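Putative S41 protease (Bacteroides fragilis NCTC 9343, PDB 3K50) is of unproven function but probably cleaves peptide bonds as a serine protease of family S41, with a PDZ-like domain beside its ClpP/crotonase-like protease domain. Local coordinates at residues G75-L80 and L93-V98; R110-M115 and L138-Y143; A103-L108 and T164-R169; P175-E180 and L380-T385. All blocks are in the same frame, centred on the assembly; numbering follows the deposited sequence.

How the contacts relate
Contacts 1, 2 and 3 lie in the PDZ-like domain, with centres 10 to 13 Å apart; contact 4 joins the edge strand 176-184 of the mixed sheet of the protease domain to a late loop, its centre about 14 Å from that of contact 1. Contacts 1 and 2 are two pairings in one antiparallel sheet, and strands 90-97 and 113-117 run side by side between them. Contact 3 presses helix 102-105 against the end of the last strand of that sheet, and contact 2 is nested inside the loop that contact 3 closes; contact 1 comes before both and contact 4 after. Tyr-96, Arg-110 and Phe-382 connect the two domains.

Contact 1: G75-L80 and L93-V98; sequences GFDYTL and LISYVV. With GOL (glycerol), chain C.
The beta hairpin of strands 76-82 and 90-97, at one edge of the PDZ-like sheet, is held by antiparallel pairing of Phe-76 to Thr-79 with Leu-93 to Val-97. Thr-79 and Leu-93 form a hydrogen-bonded pair, Leu-93 N reaching Thr-79 O at 2.9 Å. Where the hairpin begins, Val-98 N gives Gly-75 O a nearly straight bond of 2.7 Å (176°). Gly-75 takes a positive phi, and a CB there would press on the preceding carbonyl.

Phe-76, Tyr-78, Ile-94 and Val-97 share one face. The Phe-76 ring crosses Ile-94 at about a right angle, Phe-76 CD2 lying 4.0 Å from Ile-94 CG1, and apolar groups suit the buried positions of Phe-76, Ile-94 and Val-97. Beside Asp-77, Ser-95 OG, lodged between its N and carbonyl carbon (chi1 58°), shares a hydrogen bond of 2.8 Å with O2 of a glycerol, probably from the crystallisation liquor. Ser-95 OG lies 3.1 Å from Asp-77 CB, a gap that suits a small side chain. A water bridges Thr-79 OG1 and Leu-93 O.

Beyond the hairpin, Phe-76 and Ile-94 pack on Ile-114 of strand 113-117, Val-97 lies against helix 102-105, and Tyr-96 stacks on His-177 of strand 176-184.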
loop_
_atom_site.group_PDB
_atom_site.type_symbol
_atom_site.label_atom_id
_atom_site.label_comp_id
_atom_site.label_asym_id
_atom_site.label_seq_id
_atom_site.Cartn_x
_atom_site.Cartn_y
_atom_site.Cartn_z
ATOM N N GLY A 75 2.633 15.066 -7.150
ATOM C CA GLY A 75 1.471 14.321 -6.726
ATOM C C GLY A 75 1.082 13.186 -7.653
ATOM O O GLY A 75 -0.091 12.787 -7.651
ATOM N N PHE A 76 2.003 12.658 -8.471
ATOM C CA PHE A 76 1.646 11.477 -9.284
ATOM C C PHE A 76 2.720 10.408 -9.302
ATOM O O PHE A 76 3.893 10.702 -9.151
ATOM C CB PHE A 76 1.295 11.855 -10.709
ATOM C CG PHE A 76 2.500 12.333 -11.545
ATOM C CD1 PHE A 76 2.925 13.635 -11.479
ATOM C CD2 PHE A 76 3.175 11.449 -12.391
ATOM C CE1 PHE A 76 4.005 14.069 -12.230
ATOM C CE2 PHE A 76 4.265 11.865 -13.109
ATOM C CZ PHE A 76 4.668 13.183 -13.041
ATOM N N ASP A 77 2.297 9.162 -9.461
ATOM C CA ASP A 77 3.219 8.045 -9.662
ATOM C C ASP A 77 3.135 7.620 -11.096
ATOM O O ASP A 77 2.104 7.800 -11.743
ATOM C CB ASP A 77 2.881 6.837 -8.781
ATOM C CG ASP A 77 3.147 7.086 -7.320
ATOM O OD1 ASP A 77 3.987 7.982 -7.036
ATOM O OD2 ASP A 77 2.499 6.407 -6.463
ATOM N N TYR A 78 4.199 6.993 -11.589
ATOM C CA TYR A 78 4.269 6.617 -12.977
ATOM C C TYR A 78 5.159 5.410 -13.273
ATOM O O TYR A 78 5.857 4.948 -12.416
ATOM C CB TYR A 78 4.863 7.790 -13.756
ATOM C CG TYR A 78 6.307 8.032 -13.380
ATOM C CD1 TYR A 78 6.626 8.831 -12.289
ATOM C CD2 TYR A 78 7.347 7.435 -14.077
ATOM C CE1 TYR A 78 7.914 9.050 -11.913
ATOM C CE2 TYR A 78 8.656 7.627 -13.691
ATOM C CZ TYR A 78 8.933 8.451 -12.607
ATOM O OH TYR A 78 10.224 8.676 -12.200
ATOM N N THR A 79 5.159 4.980 -14.528
ATOM C CA THR A 79 6.041 3.935 -15.032
ATOM C C THR A 79 6.473 4.366 -16.386
ATOM O O THR A 79 5.632 4.788 -17.184
ATOM C CB THR A 79 5.327 2.621 -15.295
ATOM O OG1 THR A 79 4.636 2.204 -14.118
ATOM C CG2 THR A 79 6.348 1.533 -15.747
ATOM N N LEU A 80 7.769 4.220 -16.666
ATOM C CA LEU A 80 8.362 4.560 -17.976
ATOM C C LEU A 80 8.264 3.431 -18.987
ATOM O O LEU A 80 8.441 2.261 -18.632
ATOM C CB LEU A 80 9.852 4.864 -17.833
ATOM C CG LEU A 80 10.181 6.085 -17.034
ATOM C CD1 LEU A 80 11.650 6.428 -17.217
ATOM C CD2 LEU A 80 9.298 7.241 -17.487
ATOM N N LEU A 93 3.572 6.594 -18.008
ATOM C CA LEU A 93 2.189 6.204 -17.794
ATOM C C LEU A 93 1.812 6.492 -16.340
ATOM O O LEU A 93 2.407 5.916 -15.431
ATOM C CB LEU A 93 1.980 4.699 -18.089
ATOM C CG LEU A 93 0.601 4.121 -17.787
ATOM C CD1 LEU A 93 -0.471 4.923 -18.497
ATOM C CD2 LEU A 93 0.466 2.625 -18.172
ATOM N N ILE A 94 0.801 7.347 -16.127
ATOM C CA ILE A 94 0.396 7.716 -14.756
ATOM C C ILE A 94 -0.422 6.602 -14.107
ATOM O O ILE A 94 -1.417 6.165 -14.680
ATOM C CB ILE A 94 -0.349 9.078 -14.744
ATOM C CG1 ILE A 94 0.625 10.173 -15.196
ATOM C CG2 ILE A 94 -0.904 9.361 -13.341
ATOM C CD1 ILE A 94 0.000 11.569 -15.422
ATOM N N SER A 95 -0.022 6.178 -12.900
ATOM C CA SER A 95 -0.657 5.125 -12.172
ATOM C C SER A 95 -1.501 5.598 -10.964
ATOM O O SER A 95 -2.301 4.852 -10.491
ATOM C CB SER A 95 0.424 4.185 -11.605
ATOM O OG SER A 95 1.332 4.929 -10.748
ATOM N N TYR A 96 -1.285 6.806 -10.461
ATOM C CA TYR A 96 -1.935 7.293 -9.244
ATOM C C TYR A 96 -1.759 8.814 -9.221
ATOM O O TYR A 96 -0.653 9.330 -9.572
ATOM C CB TYR A 96 -1.251 6.663 -8.035
ATOM C CG TYR A 96 -1.941 6.875 -6.712
ATOM C CD1 TYR A 96 -1.628 7.928 -5.947
ATOM C CD2 TYR A 96 -2.835 5.933 -6.191
ATOM C CE1 TYR A 96 -2.220 8.129 -4.716
ATOM C CE2 TYR A 96 -3.403 6.105 -4.973
ATOM C CZ TYR A 96 -3.090 7.217 -4.236
ATOM O OH TYR A 96 -3.658 7.449 -3.005
ATOM N N VAL A 97 -2.832 9.541 -8.893
ATOM C CA VAL A 97 -2.779 11.004 -8.751
ATOM C C VAL A 97 -3.294 11.345 -7.356
ATOM O O VAL A 97 -4.416 10.937 -6.978
ATOM C CB VAL A 97 -3.644 11.687 -9.826
ATOM C CG1 VAL A 97 -3.763 13.226 -9.604
ATOM C CG2 VAL A 97 -3.058 11.392 -11.188
ATOM N N VAL A 98 -2.512 12.108 -6.602
ATOM C CA VAL A 98 -2.868 12.532 -5.281
ATOM C C VAL A 98 -3.899 13.660 -5.379
ATOM O O VAL A 98 -3.671 14.625 -6.120
ATOM C CB VAL A 98 -1.625 13.047 -4.508
ATOM C CG1 VAL A 98 -2.012 13.759 -3.243
ATOM C CG2 VAL A 98 -0.628 11.882 -4.209
HETATM C C1 GOL C . 3.328 3.032 -8.106
HETATM O O1 GOL C . 2.071 3.309 -7.512
HETATM C C2 GOL C . 3.090 2.683 -9.586
HETATM O O2 GOL C . 3.798 3.537 -10.491
HETATM C C3 GOL C . 3.379 1.196 -9.830
HETATM O O3 GOL C . 3.047 0.787 -11.135
HETATM O O HOH W 1 2.299 3.267 -14.711
#

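Contact 2: R110-M115 and L138-Y143; sequences RGHWIM and LQIGVY
Trp-113 and Tyr-143 lie side by side and point the same way, with the indole NE1 3.8 Å from Tyr-143 CB. The indole has its CG anti to the carbonyl carbon (chi1 -63°), which carries CD1 and NE1 along the neighbouring strand past Gly-141 and Val-142. A water in the plane of the indole, at its edge, accepts from Trp-113 NE1 at 2.9 Å and from Tyr-143 N, and donates to Gly-111 O.

Met-115, a selenomethionine, has CG beside its own N (chi1 -57°) and an extended chi2, and these bring SE to within 3.7 Å of Gly-141 CA; the bend at chi3 directs only the CE methyl. Glycine fits because a CB there would collide with the selenium. On the face opposite Trp-113, Ile-114 and Ile-140 cross obliquely, Ile-114 CG1 meeting Ile-140 CD1 at 4.0 Å, while Ile-114 CD1 touches Leu-138 CD1. His-112 runs alongside Val-142, whose CG1 is near the plane of the imidazole at its edge; CD2 of the same ring also meets Ile-140 CG2 at 3.7 Å.

The backbones form an antiparallel pairing within the PDZ-like sheet. Trp-113 and Gly-141 exchange two hydrogen bonds, that from Gly-141 N to Trp-113 O being 2.7 Å long, and Met-115 N reaches Gln-139 O at 2.8 Å.

The contact therefore combines an apolar side, where Ile-114, Ile-140 and Leu-138 pack against one another, with an indole whose one polar atom is satisfied by water. That water also links Gly-111 O to Tyr-143 N.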
loop_
_atom_site.group_PDB
_atom_site.type_symbol
_atom_site.label_atom_id
_atom_site.label_comp_id
_atom_site.label_asym_id
_atom_site.label_seq_id
_atom_site.Cartn_x
_atom_site.Cartn_y
_atom_site.Cartn_z
ATOM N N ARG A 110 -5.000 8.857 -13.859
ATOM C CA ARG A 110 -4.467 7.528 -14.144
ATOM C C ARG A 110 -4.863 7.092 -15.559
ATOM O O ARG A 110 -6.048 7.191 -15.935
ATOM C CB ARG A 110 -5.013 6.560 -13.087
ATOM C CG ARG A 110 -4.676 5.122 -13.370
ATOM C CD ARG A 110 -5.225 4.238 -12.329
ATOM N NE ARG A 110 -5.152 2.797 -12.748
ATOM C CZ ARG A 110 -4.179 1.976 -12.402
ATOM N NH1 ARG A 110 -3.195 2.404 -11.648
ATOM N NH2 ARG A 110 -4.176 0.731 -12.793
ATOM N N GLY A 111 -3.888 6.625 -16.351
ATOM C CA GLY A 111 -4.098 6.245 -17.747
ATOM C C GLY A 111 -3.569 7.307 -18.708
ATOM O O GLY A 111 -3.388 7.057 -19.883
ATOM N N HIS A 112 -3.360 8.517 -18.221
ATOM C CA HIS A 112 -2.696 9.512 -19.034
ATOM C C HIS A 112 -1.223 9.191 -19.089
ATOM O O HIS A 112 -0.643 8.644 -18.140
ATOM C CB HIS A 112 -2.831 10.909 -18.456
ATOM C CG HIS A 112 -4.127 11.571 -18.774
ATOM N ND1 HIS A 112 -4.800 12.349 -17.866
ATOM C CD2 HIS A 112 -4.872 11.577 -19.907
ATOM C CE1 HIS A 112 -5.901 12.808 -18.422
ATOM N NE2 HIS A 112 -5.968 12.352 -19.659
ATOM N N TRP A 113 -0.612 9.575 -20.196
ATOM C CA TRP A 113 0.814 9.373 -20.406
ATOM C C TRP A 113 1.456 10.729 -20.601
ATOM O O TRP A 113 0.920 11.535 -21.365
ATOM C CB TRP A 113 1.071 8.584 -21.669
ATOM C CG TRP A 113 0.546 7.189 -21.710
ATOM C CD1 TRP A 113 -0.741 6.813 -21.829
ATOM C CD2 TRP A 113 1.321 5.986 -21.748
ATOM N NE1 TRP A 113 -0.838 5.442 -21.906
ATOM C CE2 TRP A 113 0.417 4.910 -21.856
ATOM C CE3 TRP A 113 2.686 5.708 -21.667
ATOM C CZ2 TRP A 113 0.830 3.581 -21.877
ATOM C CZ3 TRP A 113 3.098 4.390 -21.730
ATOM C CH2 TRP A 113 2.159 3.335 -21.832
ATOM N N ILE A 114 2.532 11.012 -19.873
ATOM C CA ILE A 114 3.296 12.244 -20.070
ATOM C C ILE A 114 4.317 11.927 -21.178
ATOM O O ILE A 114 5.113 10.986 -21.054
ATOM C CB ILE A 114 3.999 12.714 -18.815
ATOM C CG1 ILE A 114 3.019 12.983 -17.676
ATOM C CG2 ILE A 114 4.716 14.030 -19.068
ATOM C CD1 ILE A 114 3.739 13.406 -16.362
HETATM N N MSE A 115 4.281 12.696 -22.260
HETATM C CA MSE A 115 5.132 12.452 -23.446
HETATM C C MSE A 115 6.272 13.458 -23.653
HETATM O O MSE A 115 7.298 13.107 -24.255
HETATM C CB MSE A 115 4.283 12.432 -24.710
HETATM C CG MSE A 115 3.183 11.412 -24.682
HETATM SE SE MSE A 115 2.115 11.454 -26.261
HETATM C CE MSE A 115 3.247 10.379 -27.512
ATOM N N LEU A 138 3.394 20.272 -20.240
ATOM C CA LEU A 138 3.405 18.863 -20.591
ATOM C C LEU A 138 2.629 18.536 -21.855
ATOM O O LEU A 138 1.561 19.108 -22.085
ATOM C CB LEU A 138 2.778 18.062 -19.435
ATOM C CG LEU A 138 3.315 18.253 -18.007
ATOM C CD1 LEU A 138 2.598 17.329 -16.985
ATOM C CD2 LEU A 138 4.855 18.072 -17.903
ATOM N N GLN A 139 3.175 17.657 -22.693
ATOM C CA GLN A 139 2.401 17.049 -23.779
ATOM C C GLN A 139 1.897 15.731 -23.167
ATOM O O GLN A 139 2.673 14.999 -22.596
ATOM C CB GLN A 139 3.224 16.777 -25.033
ATOM C CG GLN A 139 2.405 16.176 -26.177
ATOM C CD GLN A 139 3.201 16.007 -27.467
ATOM O OE1 GLN A 139 4.206 15.303 -27.503
ATOM N NE2 GLN A 139 2.730 16.649 -28.544
ATOM N N ILE A 140 0.607 15.462 -23.295
ATOM C CA ILE A 140 -0.051 14.324 -22.696
ATOM C C ILE A 140 -0.619 13.433 -23.789
ATOM O O ILE A 140 -1.075 13.951 -24.830
ATOM C CB ILE A 140 -1.254 14.809 -21.788
ATOM C CG1 ILE A 140 -0.755 15.653 -20.600
ATOM C CG2 ILE A 140 -2.134 13.648 -21.239
ATOM C CD1 ILE A 140 0.231 14.992 -19.755
ATOM N N GLY A 141 -0.605 12.113 -23.566
ATOM C CA GLY A 141 -1.171 11.161 -24.531
ATOM C C GLY A 141 -2.048 10.113 -23.869
ATOM O O GLY A 141 -2.221 10.142 -22.659
ATOM N N VAL A 142 -2.601 9.203 -24.686
ATOM C CA VAL A 142 -3.377 8.053 -24.232
ATOM C C VAL A 142 -3.028 6.863 -25.110
ATOM O O VAL A 142 -2.538 7.037 -26.229
ATOM C CB VAL A 142 -4.886 8.285 -24.297
ATOM C CG1 VAL A 142 -5.302 9.361 -23.295
ATOM C CG2 VAL A 142 -5.314 8.646 -25.730
ATOM N N TYR A 143 -3.169 5.658 -24.578
ATOM C CA TYR A 143 -2.920 4.455 -25.361
ATOM C C TYR A 143 -4.148 4.227 -26.235
ATOM O O TYR A 143 -5.276 4.213 -25.733
ATOM C CB TYR A 143 -2.686 3.250 -24.473
ATOM C CG TYR A 143 -2.339 1.977 -25.201
ATOM C CD1 TYR A 143 -1.030 1.721 -25.639
ATOM C CD2 TYR A 143 -3.302 0.995 -25.419
ATOM C CE1 TYR A 143 -0.698 0.515 -26.313
ATOM C CE2 TYR A 143 -2.983 -0.207 -26.082
ATOM C CZ TYR A 143 -1.671 -0.436 -26.533
ATOM O OH TYR A 143 -1.378 -1.632 -27.190
HETATM O O HOH W 2 -3.740 5.075 -21.826
#

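Contact 3: A103-L108 and T164-R169; sequences AEEAGL and TMPASR
Glu-105 holds CG beside its backbone N (chi1 -64°) and runs extended from there, while Arg-169 starts with CG between its N and carbonyl carbon (chi1 60°) and stays extended as far as NE; the two chains approach from opposite directions. Their charged ends meet in a two-pronged salt bridge. Arg-169 NH2 reaches Glu-105 OE2 at 2.8 Å, from above the carboxylate plane, and NH1 bonds OE1 at 3.2 Å on its syn side. The two planes are 32° apart, so the grip is twisted. Long, flexible chains suit this span near the surface, and Pro-166 CG lies 3.4 Å from Glu-105 OE1.

Helix 102-105 of the PDZ-like domain is closed by a Schellman motif, in which Gly-107 takes the positive phi that glycine favours and Leu-108 N bonds back to Ala-103 O. Just before Gly-107, the small Ala-106 lets Met-165, at the end of strand 154-165, come close, with the two CB atoms 4.0 Å apart. Met-165 runs extended through chi1 and chi2, so that SE of this selenomethionine lies 4.2 Å from Leu-108 CD1, crossing it at about a right angle. Leu-108 continues inward onto Ile-94 and Ile-140, and Met-165 onto Leu-138.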
loop_
_atom_site.group_PDB
_atom_site.type_symbol
_atom_site.label_atom_id
_atom_site.label_comp_id
_atom_site.label_asym_id
_atom_site.label_seq_id
_atom_site.Cartn_x
_atom_site.Cartn_y
_atom_site.Cartn_z
ATOM N N ALA A 103 -0.583 17.730 -9.957
ATOM C CA ALA A 103 -0.970 16.795 -11.031
ATOM C C ALA A 103 -2.487 16.867 -11.314
ATOM O O ALA A 103 -2.961 16.989 -12.468
ATOM C CB ALA A 103 -0.543 15.318 -10.648
ATOM N N GLU A 104 -3.252 16.847 -10.239
ATOM C CA GLU A 104 -4.701 16.900 -10.329
ATOM C C GLU A 104 -5.192 18.251 -10.879
ATOM O O GLU A 104 -6.119 18.291 -11.698
ATOM C CB GLU A 104 -5.348 16.641 -8.989
ATOM C CG GLU A 104 -6.843 16.434 -9.153
ATOM C CD GLU A 104 -7.498 15.998 -7.884
ATOM O OE1 GLU A 104 -7.630 16.862 -6.996
ATOM O OE2 GLU A 104 -7.888 14.802 -7.799
ATOM N N GLU A 105 -4.527 19.328 -10.472
ATOM C CA GLU A 105 -4.842 20.656 -10.972
ATOM C C GLU A 105 -4.502 20.745 -12.451
ATOM O O GLU A 105 -5.162 21.498 -13.185
ATOM C CB GLU A 105 -4.083 21.728 -10.168
ATOM C CG GLU A 105 -4.533 21.753 -8.686
ATOM C CD GLU A 105 -3.589 22.467 -7.736
ATOM O OE1 GLU A 105 -2.524 23.000 -8.168
ATOM O OE2 GLU A 105 -3.937 22.465 -6.522
ATOM N N ALA A 106 -3.492 19.983 -12.893
ATOM C CA ALA A 106 -3.097 19.951 -14.299
ATOM C C ALA A 106 -4.096 19.212 -15.198
ATOM O O ALA A 106 -3.932 19.222 -16.430
ATOM C CB ALA A 106 -1.749 19.300 -14.431
ATOM N N GLY A 107 -5.076 18.536 -14.587
ATOM C CA GLY A 107 -6.101 17.747 -15.291
ATOM C C GLY A 107 -5.640 16.318 -15.555
ATOM O O GLY A 107 -6.171 15.631 -16.430
ATOM N N LEU A 108 -4.653 15.848 -14.799
ATOM C CA LEU A 108 -4.083 14.532 -15.056
ATOM C C LEU A 108 -4.850 13.446 -14.318
ATOM O O LEU A 108 -5.416 13.665 -13.239
ATOM C CB LEU A 108 -2.599 14.500 -14.709
ATOM C CG LEU A 108 -1.582 15.367 -15.466
ATOM C CD1 LEU A 108 -0.242 15.248 -14.781
ATOM C CD2 LEU A 108 -1.487 14.946 -16.917
ATOM N N THR A 164 -0.582 22.635 -18.299
ATOM C CA THR A 164 0.401 23.290 -17.437
ATOM C C THR A 164 0.291 22.712 -16.048
ATOM O O THR A 164 -0.802 22.738 -15.463
ATOM C CB THR A 164 0.125 24.791 -17.358
ATOM O OG1 THR A 164 0.178 25.302 -18.688
ATOM C CG2 THR A 164 1.153 25.501 -16.466
HETATM N N MSE A 165 1.403 22.181 -15.523
HETATM C CA MSE A 165 1.424 21.589 -14.199
HETATM C C MSE A 165 2.102 22.546 -13.236
HETATM O O MSE A 165 3.246 22.934 -13.454
HETATM C CB MSE A 165 2.164 20.247 -14.171
HETATM C CG MSE A 165 1.991 19.568 -12.856
HETATM SE SE MSE A 165 2.526 17.749 -12.881
HETATM C CE MSE A 165 4.372 17.975 -13.436
ATOM N N PRO A 166 1.421 22.901 -12.136
ATOM C CA PRO A 166 2.061 23.840 -11.206
ATOM C C PRO A 166 3.269 23.236 -10.500
ATOM O O PRO A 166 3.490 22.007 -10.575
ATOM C CB PRO A 166 0.946 24.183 -10.194
ATOM C CG PRO A 166 -0.297 23.544 -10.688
ATOM C CD PRO A 166 0.078 22.493 -11.701
ATOM N N ALA A 167 4.046 24.092 -9.824
ATOM C CA ALA A 167 5.257 23.665 -9.130
ATOM C C ALA A 167 4.929 22.667 -8.038
ATOM O O ALA A 167 3.850 22.718 -7.427
ATOM C CB ALA A 167 6.035 24.875 -8.553
ATOM N N SER A 168 5.858 21.746 -7.801
ATOM C CA SER A 168 5.670 20.772 -6.753
ATOM C C SER A 168 5.517 21.399 -5.370
ATOM O O SER A 168 5.909 22.531 -5.148
ATOM C CB SER A 168 6.839 19.803 -6.727
ATOM O OG SER A 168 8.074 20.466 -6.700
ATOM N N ARG A 169 4.946 20.655 -4.434
ATOM C CA ARG A 169 4.793 21.158 -3.071
ATOM C C ARG A 169 4.639 19.984 -2.160
ATOM O O ARG A 169 4.540 18.891 -2.647
ATOM C CB ARG A 169 3.650 22.160 -2.946
ATOM C CG ARG A 169 2.319 21.666 -3.296
ATOM C CD ARG A 169 1.388 22.854 -3.439
ATOM N NE ARG A 169 0.072 22.303 -3.681
ATOM C CZ ARG A 169 -0.659 22.424 -4.785
ATOM N NH1 ARG A 169 -0.321 23.174 -5.841
ATOM N NH2 ARG A 169 -1.806 21.805 -4.782
#

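Contact 4: P175-E180 and L380-T385; sequences PVHRFE and LPFGNT
His-177 turns the edge of its imidazole to the Phe-382 ring, whose CD2 lies in the imidazole plane, 3.7 Å from His-177 CD2. The ring planes stand at 83° with centroids 5.6 Å apart, an oblique aromatic pair. His-177 is placed for this by having CG anti to its backbone N (chi1 -175°), while Phe-382 keeps CG beside its own N; the flat, partly apolar imidazole suits a buried place against phenylalanine.

Arg-178 bends at chi2 and chi3, folding back so that NH1 sits over one face of the imidazole and also donates to His-177 O at 3.2 Å. Its NE gives a hydrogen bond of 2.7 Å to a water lying in the guanidinium plane, and that water donates to Phe-382 O. A second water accepts from Phe-382 N, so both polar backbone atoms of Phe-382 are served by solvent beside the arginine.

A type II turn from Pro-381 to Asn-384 presents Phe-382, closed by Asn-384 N to Pro-381 O. Gly-383, at its third position, has the positive phi that suits glycine.

Strand 176-184 is the edge of the mixed sheet of the protease domain, with a classic beta bulge where His-177 and Arg-178 both face Met-193 of strand 187-194. Phe-382 rests on Tyr-191 and Met-193 of that same strand, while Phe-179 packs on Ala-215 of helix 207-221.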
loop_
_atom_site.group_PDB
_atom_site.type_symbol
_atom_site.label_atom_id
_atom_site.label_comp_id
_atom_site.label_asym_id
_atom_site.label_seq_id
_atom_site.Cartn_x
_atom_site.Cartn_y
_atom_site.Cartn_z
ATOM N N PRO A 175 -5.753 8.085 2.834
ATOM C CA PRO A 175 -5.936 6.669 2.481
ATOM C C PRO A 175 -7.200 6.266 1.699
ATOM O O PRO A 175 -7.103 5.366 0.845
ATOM C CB PRO A 175 -5.964 5.962 3.843
ATOM C CG PRO A 175 -5.372 6.919 4.792
ATOM C CD PRO A 175 -5.625 8.277 4.278
ATOM N N VAL A 176 -8.347 6.882 1.990
ATOM C CA VAL A 176 -9.589 6.579 1.273
ATOM C C VAL A 176 -9.485 7.298 -0.060
ATOM O O VAL A 176 -9.876 8.474 -0.203
ATOM C CB VAL A 176 -10.821 7.011 2.024
ATOM C CG1 VAL A 176 -12.064 6.789 1.172
ATOM C CG2 VAL A 176 -10.938 6.249 3.347
ATOM N N HIS A 177 -8.911 6.598 -1.022
ATOM C CA HIS A 177 -8.581 7.207 -2.346
ATOM C C HIS A 177 -9.696 7.265 -3.333
ATOM O O HIS A 177 -9.847 8.248 -4.062
ATOM C CB HIS A 177 -7.409 6.449 -2.955
ATOM C CG HIS A 177 -6.904 7.042 -4.226
ATOM N ND1 HIS A 177 -6.336 8.296 -4.284
ATOM C CD2 HIS A 177 -6.905 6.558 -5.490
ATOM C CE1 HIS A 177 -5.992 8.543 -5.538
ATOM N NE2 HIS A 177 -6.328 7.505 -6.288
ATOM N N ARG A 178 -10.507 6.229 -3.372
ATOM C CA ARG A 178 -11.657 6.239 -4.266
ATOM C C ARG A 178 -12.741 5.287 -3.702
ATOM O O ARG A 178 -12.416 4.222 -3.141
ATOM C CB ARG A 178 -11.239 5.805 -5.680
ATOM C CG ARG A 178 -11.913 6.579 -6.864
ATOM C CD ARG A 178 -11.435 8.047 -6.958
ATOM N NE ARG A 178 -10.349 8.397 -7.913
ATOM C CZ ARG A 178 -9.457 9.401 -7.750
ATOM N NH1 ARG A 178 -9.313 10.065 -6.590
ATOM N NH2 ARG A 178 -8.594 9.656 -8.725
ATOM N N PHE A 179 -13.987 5.700 -3.951
ATOM C CA PHE A 179 -15.238 5.083 -3.500
ATOM C C PHE A 179 -16.238 4.941 -4.621
ATOM O O PHE A 179 -16.397 5.858 -5.444
ATOM C CB PHE A 179 -15.899 6.024 -2.487
ATOM C CG PHE A 179 -17.302 5.627 -2.059
ATOM C CD1 PHE A 179 -18.431 6.026 -2.787
ATOM C CD2 PHE A 179 -17.494 4.906 -0.877
ATOM C CE1 PHE A 179 -19.751 5.685 -2.365
ATOM C CE2 PHE A 179 -18.784 4.573 -0.447
ATOM C CZ PHE A 179 -19.923 4.969 -1.215
ATOM N N GLU A 180 -16.939 3.816 -4.665
ATOM C CA GLU A 180 -18.050 3.735 -5.594
ATOM C C GLU A 180 -18.979 2.610 -5.245
ATOM O O GLU A 180 -18.531 1.601 -4.674
ATOM C CB GLU A 180 -17.546 3.373 -6.991
ATOM C CG GLU A 180 -17.288 4.521 -7.868
ATOM C CD GLU A 180 -17.306 4.080 -9.232
ATOM O OE1 GLU A 180 -16.621 3.064 -9.498
ATOM O OE2 GLU A 180 -18.042 4.712 -10.009
ATOM N N LEU A 380 -6.948 2.113 -16.600
ATOM C CA LEU A 380 -7.931 3.183 -16.514
ATOM C C LEU A 380 -8.104 3.683 -15.108
ATOM O O LEU A 380 -7.630 3.031 -14.182
ATOM C CB LEU A 380 -9.290 2.644 -16.999
ATOM C CG LEU A 380 -9.452 2.332 -18.474
ATOM C CD1 LEU A 380 -10.673 1.493 -18.712
ATOM C CD2 LEU A 380 -9.439 3.671 -19.319
ATOM N N PRO A 381 -8.758 4.873 -14.941
ATOM C CA PRO A 381 -8.995 5.352 -13.607
ATOM C C PRO A 381 -9.636 4.342 -12.681
ATOM O O PRO A 381 -10.468 3.549 -13.105
ATOM C CB PRO A 381 -9.974 6.514 -13.812
ATOM C CG PRO A 381 -9.497 7.087 -15.195
ATOM C CD PRO A 381 -9.183 5.867 -15.970
ATOM N N PHE A 382 -9.272 4.426 -11.411
ATOM C CA PHE A 382 -9.861 3.522 -10.427
ATOM C C PHE A 382 -11.382 3.664 -10.332
ATOM O O PHE A 382 -11.942 4.765 -10.351
ATOM C CB PHE A 382 -9.260 3.782 -9.067
ATOM C CG PHE A 382 -7.772 3.584 -9.004
ATOM C CD1 PHE A 382 -7.223 2.309 -9.118
ATOM C CD2 PHE A 382 -6.939 4.638 -8.696
ATOM C CE1 PHE A 382 -5.866 2.134 -9.001
ATOM C CE2 PHE A 382 -5.611 4.471 -8.583
ATOM C CZ PHE A 382 -5.063 3.200 -8.710
ATOM N N GLY A 383 -12.063 2.536 -10.245
ATOM C CA GLY A 383 -13.513 2.540 -10.166
ATOM C C GLY A 383 -14.208 2.557 -11.534
ATOM O O GLY A 383 -15.411 2.334 -11.589
ATOM N N ASN A 384 -13.488 2.779 -12.635
ATOM C CA ASN A 384 -14.068 2.634 -13.980
ATOM C C ASN A 384 -14.244 1.132 -14.116
ATOM O O ASN A 384 -13.304 0.409 -13.905
ATOM C CB ASN A 384 -13.118 3.225 -15.033
ATOM C CG ASN A 384 -13.624 3.102 -16.460
ATOM O OD1 ASN A 384 -14.058 2.034 -16.905
ATOM N ND2 ASN A 384 -13.460 4.181 -17.229
ATOM N N THR A 385 -15.445 0.637 -14.447
ATOM C CA THR A 385 -15.695 -0.809 -14.459
ATOM C C THR A 385 -14.941 -1.584 -15.529
ATOM O O THR A 385 -14.848 -2.833 -15.480
ATOM C CB THR A 385 -17.205 -1.135 -14.565
ATOM O OG1 THR A 385 -17.725 -0.537 -15.732
ATOM C CG2 THR A 385 -18.012 -0.599 -13.312
HETATM O O HOH W 3 -8.055 7.018 -10.881
HETATM O O HOH W 4 -10.916 7.376 -10.316
#